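Local coordinates for biotin protein ligase-like protein of unknown function (Silicibacter sp., PDB 3BFM), which is of unknown function but belongs to the biotin/lipoate A/B protein ligase family and is probably related to biotin protein ligases, at residues 91-96 with 229-234. Residues are numbered along the deposited sequence; the frame is centred on the assembly and turned at random.
Sequences LDWNGA and TTVLVQ
The indole of Trp93 meets the 229-234 segment through its six-membered ring. At the edge, near the ring plane, Thr230 OG1 stands 3.6 Å from Trp93 CH2. Val231 comes up obliquely, its CG1 methyl lying 3.7 Å from Trp93 CZ3 and 3.9 Å from Trp93 CH2. Trp93 CG is anti to the backbone N (chi1 176°), which brings the benzo ring against Thr230 and Val231, while the pyrrole NE1 is bonded to the carbonyl O of Phe213. The same Val231 CG1 also rests 4.1 Å from Asn94 CA, so this one methyl touches both the indole and the turn backbone.

Two successive Asx turns shape the hairpin joining strands 89-91 and 96-99, whose tip is a type I turn from Asp92 to Gly95. In the first, Asn94 N donates almost straight to Asp92 OD1 (2.9 Å, 173°), reaching the anti side of the carboxylate. In the second, Ala96 N donates to Asn94 OD1 at 2.9 Å, tilted 16° from the carbonyl plane. Asp92 OD1 additionally forms a salt bridge with Arg197, and Val231 packs on Ile109 of strand 102-111.

No hydrogen bond crosses between the segments, and together they bury 144 Å². Thr230 OG1 is bonded to Pro227 O, a partner on its own side, and touches the indole without bonding to it. The contact therefore joins the hairpin of strands 89-91 and 96-99 to the C-terminal tail by van der Waals contact, mainly of the Val231 methyl with the indole, with the polar groups of Trp93 and Thr230 satisfied by other partners; the indole's rotation is probably fixed by the NE1 bond.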
loop_
_atom_site.group_PDB
_atom_site.type_symbol
_atom_site.label_atom_id
_atom_site.label_comp_id
_atom_site.label_asym_id
_atom_site.label_seq_id
_atom_site.Cartn_x
_atom_site.Cartn_y
_atom_site.Cartn_z
ATOM N N LEU A 91 -7.183 -20.566 -14.509
ATOM C CA LEU A 91 -6.134 -20.665 -13.512
ATOM C C LEU A 91 -5.937 -22.096 -13.062
ATOM O O LEU A 91 -6.878 -22.740 -12.595
ATOM C CB LEU A 91 -6.489 -19.794 -12.298
ATOM C CG LEU A 91 -6.786 -18.304 -12.518
ATOM C CD1 LEU A 91 -7.332 -17.654 -11.199
ATOM C CD2 LEU A 91 -5.535 -17.569 -13.072
ATOM N N ASP A 92 -4.726 -22.612 -13.192
ATOM C CA ASP A 92 -4.428 -23.901 -12.608
ATOM C C ASP A 92 -4.165 -23.773 -11.091
ATOM O O ASP A 92 -3.632 -22.771 -10.570
ATOM C CB ASP A 92 -3.241 -24.545 -13.321
ATOM C CG ASP A 92 -3.094 -26.024 -13.033
ATOM O OD1 ASP A 92 -2.932 -26.393 -11.844
ATOM O OD2 ASP A 92 -3.099 -26.813 -14.023
ATOM N N TRP A 93 -4.510 -24.837 -10.365
ATOM C CA TRP A 93 -4.295 -24.865 -8.927
ATOM C C TRP A 93 -2.824 -24.582 -8.578
ATOM O O TRP A 93 -2.521 -23.904 -7.583
ATOM C CB TRP A 93 -4.713 -26.246 -8.410
ATOM C CG TRP A 93 -4.476 -26.458 -6.985
ATOM C CD1 TRP A 93 -5.248 -26.061 -5.955
ATOM C CD2 TRP A 93 -3.360 -27.144 -6.419
ATOM N NE1 TRP A 93 -4.675 -26.433 -4.767
ATOM C CE2 TRP A 93 -3.501 -27.090 -5.022
ATOM C CE3 TRP A 93 -2.240 -27.750 -6.955
ATOM C CZ2 TRP A 93 -2.577 -27.671 -4.162
ATOM C CZ3 TRP A 93 -1.320 -28.310 -6.117
ATOM C CH2 TRP A 93 -1.490 -28.277 -4.737
ATOM N N ASN A 94 -1.932 -25.109 -9.402
ATOM C CA ASN A 94 -0.461 -24.985 -9.198
ATOM C C ASN A 94 0.140 -23.671 -9.633
ATOM O O ASN A 94 1.347 -23.473 -9.515
ATOM C CB ASN A 94 0.303 -26.141 -9.823
ATOM C CG ASN A 94 0.281 -26.153 -11.357
ATOM O OD1 ASN A 94 -0.044 -25.161 -12.035
ATOM N ND2 ASN A 94 0.561 -27.328 -11.909
ATOM N N GLY A 95 -0.696 -22.778 -10.130
ATOM C CA GLY A 95 -0.231 -21.472 -10.569
ATOM C C GLY A 95 -0.076 -21.285 -12.071
ATOM O O GLY A 95 0.101 -20.140 -12.525
ATOM N N ALA A 96 -0.110 -22.357 -12.847
ATOM C CA ALA A 96 -0.051 -22.234 -14.289
ATOM C C ALA A 96 -1.215 -21.432 -14.844
ATOM O O ALA A 96 -2.336 -21.419 -14.282
ATOM C CB ALA A 96 0.026 -23.607 -14.966
ATOM N N THR A 229 0.915 -25.338 0.018
ATOM C CA THR A 229 2.341 -25.221 0.380
ATOM C C THR A 229 3.289 -26.083 -0.474
ATOM O O THR A 229 4.471 -25.709 -0.660
ATOM C CB THR A 229 2.579 -25.467 1.890
ATOM O OG1 THR A 229 1.987 -26.708 2.264
ATOM C CG2 THR A 229 1.923 -24.410 2.727
ATOM N N THR A 230 2.779 -27.169 -1.064
ATOM C CA THR A 230 3.558 -28.012 -1.945
ATOM C C THR A 230 4.069 -27.319 -3.222
ATOM O O THR A 230 5.015 -27.800 -3.827
ATOM C CB THR A 230 2.816 -29.328 -2.336
ATOM O OG1 THR A 230 1.705 -29.021 -3.171
ATOM C CG2 THR A 230 2.364 -30.077 -1.084
ATOM N N VAL A 231 3.469 -26.197 -3.621
ATOM C CA VAL A 231 3.883 -25.498 -4.849
ATOM C C VAL A 231 4.889 -24.387 -4.562
ATOM O O VAL A 231 5.349 -23.733 -5.475
ATOM C CB VAL A 231 2.658 -24.943 -5.640
ATOM C CG1 VAL A 231 1.538 -26.015 -5.750
ATOM C CG2 VAL A 231 2.107 -23.716 -4.982
ATOM N N LEU A 232 5.234 -24.179 -3.298
ATOM C CA LEU A 232 6.271 -23.224 -2.941
ATOM C C LEU A 232 7.573 -23.519 -3.648
ATOM O O LEU A 232 8.048 -24.660 -3.671
ATOM C CB LEU A 232 6.495 -23.186 -1.429
ATOM C CG LEU A 232 5.489 -22.439 -0.577
ATOM C CD1 LEU A 232 5.758 -22.761 0.882
ATOM C CD2 LEU A 232 5.544 -20.917 -0.786
ATOM N N VAL A 233 8.148 -22.486 -4.244
ATOM C CA VAL A 233 9.426 -22.603 -4.942
ATOM C C VAL A 233 10.508 -22.775 -3.885
ATOM O O VAL A 233 10.607 -21.954 -2.965
ATOM C CB VAL A 233 9.742 -21.374 -5.790
ATOM C CG1 VAL A 233 11.164 -21.465 -6.363
ATOM C CG2 VAL A 233 8.731 -21.270 -6.924
ATOM N N GLN A 234 11.278 -23.850 -4.011
ATOM C CA GLN A 234 12.272 -24.229 -3.000
ATOM C C GLN A 234 13.601 -23.609 -3.332
ATOM O O GLN A 234 14.125 -23.857 -4.414
ATOM C CB GLN A 234 12.448 -25.752 -2.971
ATOM C CG GLN A 234 11.153 -26.562 -2.820
#